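Local coordinates for protein myosin regulatory light chain, striated adductor muscle (Argopecten irradians, PDB 1WDC) that serves as the regulatory light chain of molluscan muscle myosin, a calcium-binding subunit responsible for calcium-dependent binding and calcium-dependent Mg-ATPase activity, at residues V35-I40 and A58-A63; E22-I27 and L67-F72; E100-N105 and F139-F144. All coordinates share one frame; numbering follows the deposited sequence.

Contact 1 of 3, residues V35-I40 and A58-A63; sequences VSKEDI and AMLKEA. With MG (magnesium ion), chain D.
Leu60 and Ile40 bring helix 53-60 against the start of helix 37-47, and the side-chain contacts between V35-I40 and A58-A63 are apolar. Leu60 straddles the beginning of helix 37-47 with its two methyls: CD1 rests on the backbone, 3.3 Å from Lys37 N, while CD2 lies 4.1 Å from Ile40 CD1, the two side chains running past each other in opposite senses. Ile40 and Met59 meet end on. Met59 CG stands between its own backbone N and carbonyl carbon (chi1 61°), and a bend at chi3 carries CE to within 3.6 Å of Ile40 CG2 and 3.7 Å of Ile40 CD1.

Polar groups turn elsewhere. The amine of Lys37 leads away to a salt bridge with Asp53. Asp39 OD2 binds magnesium at 2.3 Å, alongside Asp28, Asp30, Asp32 and the carbonyl of Phe34, and takes a weak hydrogen bond from Ser36 N. A metal-bound water is hydrogen-bonded to OG of Ser36, the N-cap residue, at 2.5 Å.

Metal ligation and apolar packing occupy different sides of one helical turn, so the exiting helix of this EF-hand is fixed to its loop by the ion and to helix 53-60 by methyl groups.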
loop_
_atom_site.group_PDB
_atom_site.type_symbol
_atom_site.label_atom_id
_atom_site.label_comp_id
_atom_site.label_asym_id
_atom_site.label_seq_id
_atom_site.Cartn_x
_atom_site.Cartn_y
_atom_site.Cartn_z
ATOM N N VAL B 35 -2.361 -40.839 -17.332
ATOM C CA VAL B 35 -2.516 -39.901 -18.421
ATOM C C VAL B 35 -1.162 -39.941 -19.160
ATOM O O VAL B 35 -0.106 -39.934 -18.516
ATOM C CB VAL B 35 -2.925 -38.462 -17.854
ATOM C CG1 VAL B 35 -2.831 -37.402 -18.926
ATOM C CG2 VAL B 35 -4.351 -38.498 -17.328
ATOM N N SER B 36 -1.205 -40.260 -20.461
ATOM C CA SER B 36 0.006 -40.294 -21.324
ATOM C C SER B 36 0.109 -39.061 -22.235
ATOM O O SER B 36 -0.844 -38.287 -22.347
ATOM C CB SER B 36 -0.015 -41.555 -22.176
ATOM O OG SER B 36 -1.321 -41.781 -22.687
ATOM N N LYS B 37 1.204 -38.939 -22.977
ATOM C CA LYS B 37 1.303 -37.833 -23.917
ATOM C C LYS B 37 0.231 -37.979 -24.983
ATOM O O LYS B 37 -0.316 -36.993 -25.457
ATOM C CB LYS B 37 2.691 -37.750 -24.579
ATOM C CG LYS B 37 2.875 -36.500 -25.465
ATOM C CD LYS B 37 4.323 -36.172 -25.768
ATOM C CE LYS B 37 4.919 -37.161 -26.735
ATOM N NZ LYS B 37 6.407 -36.963 -26.920
ATOM N N GLU B 38 -0.177 -39.215 -25.224
ATOM C CA GLU B 38 -1.112 -39.535 -26.276
ATOM C C GLU B 38 -2.511 -39.101 -25.881
ATOM O O GLU B 38 -3.294 -38.741 -26.731
ATOM C CB GLU B 38 -1.091 -41.051 -26.539
ATOM C CG GLU B 38 0.167 -41.578 -27.224
ATOM C CD GLU B 38 1.412 -41.561 -26.335
ATOM O OE1 GLU B 38 1.323 -42.047 -25.180
ATOM O OE2 GLU B 38 2.496 -41.121 -26.821
ATOM N N ASP B 39 -2.861 -39.287 -24.610
ATOM C CA ASP B 39 -4.185 -38.918 -24.073
ATOM C C ASP B 39 -4.418 -37.403 -24.096
ATOM O O ASP B 39 -5.473 -36.923 -24.512
ATOM C CB ASP B 39 -4.298 -39.343 -22.622
ATOM C CG ASP B 39 -4.637 -40.793 -22.450
ATOM O OD1 ASP B 39 -5.364 -41.407 -23.268
ATOM O OD2 ASP B 39 -4.223 -41.284 -21.406
ATOM N N ILE B 40 -3.514 -36.697 -23.426
ATOM C CA ILE B 40 -3.431 -35.244 -23.503
ATOM C C ILE B 40 -3.587 -34.709 -24.937
ATOM O O ILE B 40 -4.326 -33.758 -25.143
ATOM C CB ILE B 40 -2.094 -34.775 -22.902
ATOM C CG1 ILE B 40 -2.044 -35.102 -21.425
ATOM C CG2 ILE B 40 -1.911 -33.277 -23.068
ATOM C CD1 ILE B 40 -0.730 -34.733 -20.861
ATOM N N ALA B 58 6.781 -31.641 -22.079
ATOM C CA ALA B 58 7.188 -30.944 -20.888
ATOM C C ALA B 58 6.170 -30.962 -19.716
ATOM O O ALA B 58 6.577 -31.082 -18.559
ATOM C CB ALA B 58 7.593 -29.529 -21.258
ATOM N N MET B 59 4.865 -30.921 -19.984
ATOM C CA MET B 59 3.911 -30.934 -18.877
ATOM C C MET B 59 3.821 -32.314 -18.238
ATOM O O MET B 59 3.434 -32.444 -17.076
ATOM C CB MET B 59 2.523 -30.422 -19.318
ATOM C CG MET B 59 1.820 -31.196 -20.409
ATOM S SD MET B 59 0.455 -30.311 -21.236
ATOM C CE MET B 59 -0.884 -31.026 -20.405
ATOM N N LEU B 60 4.317 -33.319 -18.962
ATOM C CA LEU B 60 4.428 -34.678 -18.459
ATOM C C LEU B 60 5.654 -34.870 -17.581
ATOM O O LEU B 60 5.602 -35.538 -16.571
ATOM C CB LEU B 60 4.489 -35.651 -19.626
ATOM C CG LEU B 60 3.115 -36.098 -20.095
ATOM C CD1 LEU B 60 3.255 -37.155 -21.148
ATOM C CD2 LEU B 60 2.340 -36.640 -18.916
ATOM N N LYS B 61 6.735 -34.210 -17.958
ATOM C CA LYS B 61 7.934 -34.087 -17.155
ATOM C C LYS B 61 7.649 -33.453 -15.802
ATOM O O LYS B 61 8.558 -33.236 -15.016
ATOM C CB LYS B 61 8.935 -33.211 -17.896
ATOM C CG LYS B 61 9.684 -33.920 -18.988
ATOM C CD LYS B 61 11.144 -33.470 -18.984
ATOM C CE LYS B 61 11.513 -32.693 -17.713
ATOM N NZ LYS B 61 12.258 -31.420 -18.038
ATOM N N GLU B 62 6.423 -32.998 -15.592
ATOM C CA GLU B 62 6.065 -32.403 -14.320
ATOM C C GLU B 62 5.661 -33.445 -13.279
ATOM O O GLU B 62 5.965 -33.275 -12.102
ATOM C CB GLU B 62 4.980 -31.340 -14.526
ATOM C CG GLU B 62 5.544 -30.019 -15.051
ATOM C CD GLU B 62 4.477 -28.962 -15.300
ATOM O OE1 GLU B 62 3.481 -28.946 -14.562
ATOM O OE2 GLU B 62 4.636 -28.137 -16.231
ATOM N N ALA B 63 5.121 -34.581 -13.726
ATOM C CA ALA B 63 4.908 -35.750 -12.853
ATOM C C ALA B 63 6.184 -36.613 -12.649
ATOM O O ALA B 63 6.693 -37.199 -13.610
ATOM C CB ALA B 63 3.778 -36.602 -13.406
HETATM MG MG MG D . -4.461 -43.246 -20.208
HETATM O O HOH W 1 -2.301 -43.567 -21.240
#

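Contact 2 of 3, residues E22-I27 and L67-F72; sequences EAFSMI and LNFTMF
Phe24 of helix 14-27 packs its ring against Phe69 and Phe72 at the start of helix 69-79, making a three-ring aromatic cluster. With CG opposite the backbone nitrogen (chi1 177°), the ring of Phe24 extends from its helix and presents an edge to the face of Phe72. The centroids are 5.2 Å apart and the planes stand at 74°, an edge-to-face pair. Its closest approach is Phe24 CD2 to Phe72 CG, 3.6 Å, displaced from the ring centre, and Phe24 CB adds a CH-pi contact at 4.3 Å from the Phe72 centroid. Phe69 meets Phe24 obliquely, planes at 53°, through CD1, 3.9 Å from Phe24 CG; its backbone N lies over one face of Phe24, while Leu67 O sits at the edge.

Phe72 directs its ring toward helix 14-27, where Ile27 CD1 reaches its CE1 at 4.0 Å. Were Phe72 replaced by an alanine, the edge of Phe24 would probably lose the face it meets and a gap would open beside Ile27 CD1.

Asn68 caps helix 69-79, its OD1 accepting from Met71 N at 3.1 Å. The side-chain contacts are aromatic and aliphatic, with backbone atoms also meeting the Phe24 ring, so the joining of the first helix of one hand to the last helix of the next rests on ring shape and orientation.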
loop_
_atom_site.group_PDB
_atom_site.type_symbol
_atom_site.label_atom_id
_atom_site.label_comp_id
_atom_site.label_asym_id
_atom_site.label_seq_id
_atom_site.Cartn_x
_atom_site.Cartn_y
_atom_site.Cartn_z
ATOM N N GLU B 22 -13.215 -36.056 -12.219
ATOM C CA GLU B 22 -14.030 -36.070 -13.432
ATOM C C GLU B 22 -13.268 -35.465 -14.596
ATOM O O GLU B 22 -13.489 -35.839 -15.737
ATOM C CB GLU B 22 -15.335 -35.285 -13.229
ATOM C CG GLU B 22 -16.628 -36.101 -13.461
ATOM C CD GLU B 22 -16.990 -36.327 -14.954
ATOM O OE1 GLU B 22 -16.294 -37.135 -15.632
ATOM O OE2 GLU B 22 -18.028 -35.768 -15.423
ATOM N N ALA B 23 -12.487 -34.428 -14.311
ATOM C CA ALA B 23 -11.601 -33.845 -15.305
ATOM C C ALA B 23 -10.601 -34.920 -15.703
ATOM O O ALA B 23 -10.414 -35.178 -16.890
ATOM C CB ALA B 23 -10.867 -32.634 -14.730
ATOM N N PHE B 24 -10.101 -35.650 -14.708
ATOM C CA PHE B 24 -9.079 -36.652 -14.948
ATOM C C PHE B 24 -9.537 -37.827 -15.827
ATOM O O PHE B 24 -8.739 -38.393 -16.583
ATOM C CB PHE B 24 -8.535 -37.187 -13.618
ATOM C CG PHE B 24 -7.527 -38.278 -13.783
ATOM C CD1 PHE B 24 -7.942 -39.598 -13.965
ATOM C CD2 PHE B 24 -6.171 -37.962 -13.931
ATOM C CE1 PHE B 24 -7.028 -40.585 -14.322
ATOM C CE2 PHE B 24 -5.233 -38.940 -14.284
ATOM C CZ PHE B 24 -5.665 -40.255 -14.489
ATOM N N SER B 25 -10.797 -38.235 -15.688
ATOM C CA SER B 25 -11.318 -39.365 -16.457
ATOM C C SER B 25 -11.840 -38.999 -17.867
ATOM O O SER B 25 -12.251 -39.866 -18.649
ATOM C CB SER B 25 -12.401 -40.082 -15.638
ATOM O OG SER B 25 -13.402 -39.177 -15.220
ATOM N N MET B 26 -11.737 -37.722 -18.213
ATOM C CA MET B 26 -11.984 -37.249 -19.574
ATOM C C MET B 26 -10.656 -37.011 -20.276
ATOM O O MET B 26 -10.574 -37.091 -21.508
ATOM C CB MET B 26 -12.747 -35.936 -19.528
ATOM C CG MET B 26 -14.202 -36.055 -19.837
ATOM S SD MET B 26 -14.780 -34.428 -20.244
ATOM C CE MET B 26 -14.136 -34.220 -21.952
ATOM N N ILE B 27 -9.683 -36.526 -19.502
ATOM C CA ILE B 27 -8.308 -36.409 -19.973
ATOM C C ILE B 27 -7.735 -37.809 -20.193
ATOM O O ILE B 27 -6.963 -38.016 -21.121
ATOM C CB ILE B 27 -7.418 -35.667 -18.957
ATOM C CG1 ILE B 27 -8.011 -34.288 -18.660
ATOM C CG2 ILE B 27 -5.995 -35.531 -19.493
ATOM C CD1 ILE B 27 -7.207 -33.489 -17.611
ATOM N N LEU B 67 1.513 -41.130 -14.077
ATOM C CA LEU B 67 0.481 -40.114 -13.902
ATOM C C LEU B 67 -0.908 -40.689 -13.704
ATOM O O LEU B 67 -1.780 -40.548 -14.552
ATOM C CB LEU B 67 0.499 -39.147 -15.086
ATOM C CG LEU B 67 -0.079 -37.724 -14.991
ATOM C CD1 LEU B 67 -0.072 -37.211 -13.586
ATOM C CD2 LEU B 67 0.756 -36.818 -15.903
ATOM N N ASN B 68 -1.102 -41.334 -12.557
ATOM C CA ASN B 68 -2.438 -41.695 -12.097
ATOM C C ASN B 68 -3.103 -40.505 -11.379
ATOM O O ASN B 68 -2.536 -39.426 -11.306
ATOM C CB ASN B 68 -2.377 -42.961 -11.197
ATOM C CG ASN B 68 -1.603 -42.753 -9.879
ATOM O OD1 ASN B 68 -1.093 -41.659 -9.585
ATOM N ND2 ASN B 68 -1.543 -43.811 -9.068
ATOM N N PHE B 69 -4.335 -40.672 -10.931
ATOM C CA PHE B 69 -5.021 -39.568 -10.277
ATOM C C PHE B 69 -4.268 -38.998 -9.065
ATOM O O PHE B 69 -4.208 -37.788 -8.880
ATOM C CB PHE B 69 -6.423 -39.982 -9.862
ATOM C CG PHE B 69 -7.239 -38.849 -9.335
ATOM C CD1 PHE B 69 -7.182 -37.605 -9.942
ATOM C CD2 PHE B 69 -7.965 -38.992 -8.160
ATOM C CE1 PHE B 69 -7.819 -36.516 -9.391
ATOM C CE2 PHE B 69 -8.608 -37.902 -7.598
ATOM C CZ PHE B 69 -8.531 -36.658 -8.218
ATOM N N THR B 70 -3.639 -39.864 -8.283
ATOM C CA THR B 70 -2.991 -39.444 -7.053
ATOM C C THR B 70 -1.852 -38.475 -7.353
ATOM O O THR B 70 -1.661 -37.463 -6.663
ATOM C CB THR B 70 -2.466 -40.681 -6.289
ATOM O OG1 THR B 70 -3.557 -41.309 -5.630
ATOM C CG2 THR B 70 -1.492 -40.318 -5.257
ATOM N N MET B 71 -1.121 -38.762 -8.420
ATOM C CA MET B 71 -0.030 -37.907 -8.839
ATOM C C MET B 71 -0.610 -36.635 -9.533
ATOM O O MET B 71 -0.015 -35.544 -9.439
ATOM C CB MET B 71 0.874 -38.728 -9.759
ATOM C CG MET B 71 1.720 -37.954 -10.711
ATOM S SD MET B 71 3.139 -37.366 -9.888
ATOM C CE MET B 71 3.140 -38.434 -8.442
ATOM N N PHE B 72 -1.828 -36.765 -10.082
ATOM C CA PHE B 72 -2.537 -35.682 -10.792
ATOM C C PHE B 72 -2.996 -34.614 -9.797
ATOM O O PHE B 72 -2.876 -33.422 -10.034
ATOM C CB PHE B 72 -3.774 -36.247 -11.519
ATOM C CG PHE B 72 -4.598 -35.200 -12.275
ATOM C CD1 PHE B 72 -4.246 -34.807 -13.570
ATOM C CD2 PHE B 72 -5.781 -34.703 -11.746
ATOM C CE1 PHE B 72 -5.071 -33.943 -14.316
ATOM C CE2 PHE B 72 -6.606 -33.847 -12.481
ATOM C CZ PHE B 72 -6.253 -33.466 -13.768
#

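Contact 3 of 3, residues E100-N105 and F139-F144; sequences ETKKLN and FDYVKF
Leu104 and Phe139 form an antiparallel hydrogen-bonded pair in which each main chain both gives and receives. Leu104 N donates to Phe139 O at 3.0 Å, in the carbonyl plane, and Phe139 N returns the bond to Leu104 O at 2.8 Å, with a C=O...donor angle of 173°. Phe139 O is approached as well by Lys103 CA, a CA-H...O contact of 3.3 Å.

Water 2 provides a second bridge, donating to Lys102 O at 2.9 Å and to Asp140 OD1 at 2.7 Å. That carboxylate oxygen also caps helix 141-149: Lys143 N donates to it at 3.2 Å, from above the carboxylate plane, and Val142 N adds a weak bond. Lys103 NZ bonds only weakly to the water and to Lys102 O; at 4.6 Å from Asp140 OD2 it is beyond a salt bridge.

A chi1 of 68° tucks the Tyr141 ring against the 102-103 peptide, with Lys102 O over one face. Its hydroxyl is 3.5 Å from Lys102 CA and hydrogen-bonds to Asp97, which also accepts from Lys102 N.

This short pairing of two loops is consistent with an EF-hand pair, here away from the magnesium site. Strand 138-139 is the middle strand of the small sheet, between 104-105 and 134-135. Leu104 and Phe139 face Ile109 of helix 106-115, whereas Tyr141 packs on helix 86-94, meeting Phe93 and Arg90.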
loop_
_atom_site.group_PDB
_atom_site.type_symbol
_atom_site.label_atom_id
_atom_site.label_comp_id
_atom_site.label_asym_id
_atom_site.label_seq_id
_atom_site.Cartn_x
_atom_site.Cartn_y
_atom_site.Cartn_z
ATOM N N GLU B 100 -16.437 1.681 2.056
ATOM C CA GLU B 100 -16.985 0.388 1.739
ATOM C C GLU B 100 -17.962 0.406 0.587
ATOM O O GLU B 100 -18.921 -0.359 0.584
ATOM C CB GLU B 100 -17.606 -0.207 2.982
ATOM C CG GLU B 100 -16.544 -0.390 4.026
ATOM C CD GLU B 100 -17.063 -0.513 5.443
ATOM O OE1 GLU B 100 -18.001 -1.327 5.682
ATOM O OE2 GLU B 100 -16.443 0.148 6.327
ATOM N N THR B 101 -17.564 1.066 -0.496
ATOM C CA THR B 101 -18.342 1.103 -1.731
ATOM C C THR B 101 -18.200 -0.212 -2.532
ATOM O O THR B 101 -19.027 -0.506 -3.416
ATOM C CB THR B 101 -17.879 2.256 -2.623
ATOM O OG1 THR B 101 -16.579 1.962 -3.122
ATOM C CG2 THR B 101 -17.753 3.538 -1.836
ATOM N N LYS B 102 -17.211 -1.036 -2.162
ATOM C CA LYS B 102 -16.892 -2.298 -2.836
ATOM C C LYS B 102 -16.471 -2.131 -4.295
ATOM O O LYS B 102 -16.643 -3.043 -5.106
ATOM C CB LYS B 102 -18.053 -3.286 -2.724
ATOM C CG LYS B 102 -18.609 -3.536 -1.296
ATOM C CD LYS B 102 -17.543 -3.475 -0.209
ATOM C CE LYS B 102 -17.721 -4.582 0.811
ATOM N NZ LYS B 102 -17.176 -5.905 0.302
ATOM N N LYS B 103 -15.927 -0.958 -4.623
ATOM C CA LYS B 103 -15.282 -0.719 -5.918
ATOM C C LYS B 103 -14.107 0.150 -5.627
ATOM O O LYS B 103 -13.988 0.668 -4.518
ATOM C CB LYS B 103 -16.169 0.052 -6.881
ATOM C CG LYS B 103 -17.532 -0.493 -6.999
ATOM C CD LYS B 103 -17.716 -1.217 -8.302
ATOM C CE LYS B 103 -19.105 -1.776 -8.323
ATOM N NZ LYS B 103 -19.437 -2.362 -6.982
ATOM N N LEU B 104 -13.198 0.213 -6.596
ATOM C CA LEU B 104 -12.098 1.170 -6.613
ATOM C C LEU B 104 -12.139 1.859 -7.969
ATOM O O LEU B 104 -12.538 1.265 -8.950
ATOM C CB LEU B 104 -10.758 0.448 -6.440
ATOM C CG LEU B 104 -10.389 -0.061 -5.037
ATOM C CD1 LEU B 104 -9.022 -0.701 -5.043
ATOM C CD2 LEU B 104 -10.387 1.093 -4.056
ATOM N N ASN B 105 -11.830 3.145 -8.008
ATOM C CA ASN B 105 -11.826 3.871 -9.254
ATOM C C ASN B 105 -10.791 3.187 -10.114
ATOM O O ASN B 105 -9.742 2.850 -9.617
ATOM C CB ASN B 105 -11.380 5.296 -8.994
ATOM C CG ASN B 105 -12.493 6.189 -8.418
ATOM O OD1 ASN B 105 -13.633 5.757 -8.188
ATOM N ND2 ASN B 105 -12.162 7.458 -8.219
ATOM N N PHE B 139 -13.558 -0.334 -10.981
ATOM C CA PHE B 139 -13.075 -1.711 -10.859
ATOM C C PHE B 139 -13.774 -2.462 -9.701
ATOM O O PHE B 139 -13.819 -1.972 -8.561
ATOM C CB PHE B 139 -11.548 -1.645 -10.671
ATOM C CG PHE B 139 -10.891 -2.959 -10.341
ATOM C CD1 PHE B 139 -10.396 -3.770 -11.355
ATOM C CD2 PHE B 139 -10.600 -3.282 -9.016
ATOM C CE1 PHE B 139 -9.629 -4.853 -11.060
ATOM C CE2 PHE B 139 -9.824 -4.363 -8.701
ATOM C CZ PHE B 139 -9.328 -5.156 -9.719
ATOM N N ASP B 140 -14.400 -3.598 -10.022
ATOM C CA ASP B 140 -15.100 -4.435 -9.045
ATOM C C ASP B 140 -14.146 -5.482 -8.384
ATOM O O ASP B 140 -14.090 -6.647 -8.773
ATOM C CB ASP B 140 -16.309 -5.108 -9.745
ATOM C CG ASP B 140 -17.235 -5.859 -8.779
ATOM O OD1 ASP B 140 -16.854 -6.109 -7.626
ATOM O OD2 ASP B 140 -18.355 -6.229 -9.175
ATOM N N TYR B 141 -13.519 -5.095 -7.278
ATOM C CA TYR B 141 -12.551 -5.954 -6.633
ATOM C C TYR B 141 -13.163 -7.159 -5.940
ATOM O O TYR B 141 -12.456 -8.100 -5.578
ATOM C CB TYR B 141 -11.677 -5.164 -5.672
ATOM C CG TYR B 141 -12.363 -4.617 -4.432
ATOM C CD1 TYR B 141 -12.652 -5.454 -3.337
ATOM C CD2 TYR B 141 -12.661 -3.243 -4.310
ATOM C CE1 TYR B 141 -13.262 -4.950 -2.190
ATOM C CE2 TYR B 141 -13.218 -2.729 -3.130
ATOM C CZ TYR B 141 -13.528 -3.598 -2.096
ATOM O OH TYR B 141 -14.070 -3.145 -0.934
ATOM N N VAL B 142 -14.457 -7.113 -5.669
ATOM C CA VAL B 142 -15.063 -8.257 -5.029
ATOM C C VAL B 142 -15.153 -9.344 -6.094
ATOM O O VAL B 142 -14.726 -10.474 -5.865
ATOM C CB VAL B 142 -16.453 -7.945 -4.453
ATOM C CG1 VAL B 142 -17.020 -9.167 -3.841
ATOM C CG2 VAL B 142 -16.365 -6.889 -3.388
ATOM N N LYS B 143 -15.494 -8.941 -7.317
ATOM C CA LYS B 143 -15.699 -9.899 -8.384
ATOM C C LYS B 143 -14.404 -10.354 -8.920
ATOM O O LYS B 143 -14.309 -11.460 -9.404
ATOM C CB LYS B 143 -16.499 -9.310 -9.535
ATOM C CG LYS B 143 -17.899 -9.896 -9.644
ATOM C CD LYS B 143 -18.010 -11.279 -8.913
ATOM C CE LYS B 143 -18.559 -11.150 -7.464
ATOM N NZ LYS B 143 -18.199 -12.305 -6.550
ATOM N N PHE B 144 -13.491 -9.410 -9.066
ATOM C CA PHE B 144 -12.139 -9.731 -9.467
ATOM C C PHE B 144 -11.481 -10.760 -8.514
ATOM O O PHE B 144 -10.747 -11.645 -8.954
ATOM C CB PHE B 144 -11.310 -8.457 -9.512
ATOM C CG PHE B 144 -9.879 -8.693 -9.885
ATOM C CD1 PHE B 144 -9.506 -8.804 -11.214
ATOM C CD2 PHE B 144 -8.893 -8.783 -8.901
ATOM C CE1 PHE B 144 -8.165 -8.989 -11.557
ATOM C CE2 PHE B 144 -7.566 -8.968 -9.242
ATOM C CZ PHE B 144 -7.200 -9.069 -10.564
HETATM O O HOH W 2 -18.430 -5.283 -5.599
#

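Overall arrangement
From the N terminus, helix 14-27 leads through the magnesium-binding loop into helix 37-47. Contact 1 closes the loop from 35-40 to 58-63, nested within the larger loop from 22-27 to 67-72 closed by contact 2. Their centres are 11 Å apart and they touch: Val35 N lies 2.9 Å from Leu67 O, probably a hydrogen bond, and Leu60 CD2 packs 3.4 Å from Leu67 CD2. Together they tie the four helices between residues 14 and 79 into one paired EF-hand unit. Contact 3 closes the loop from 100-105 to 139-144 later, in series, on the opposite side of the chain's centre, joining strand 104-105 to 138-139 and helix 141-149; its nearest atoms are about 22 Å from contact 2.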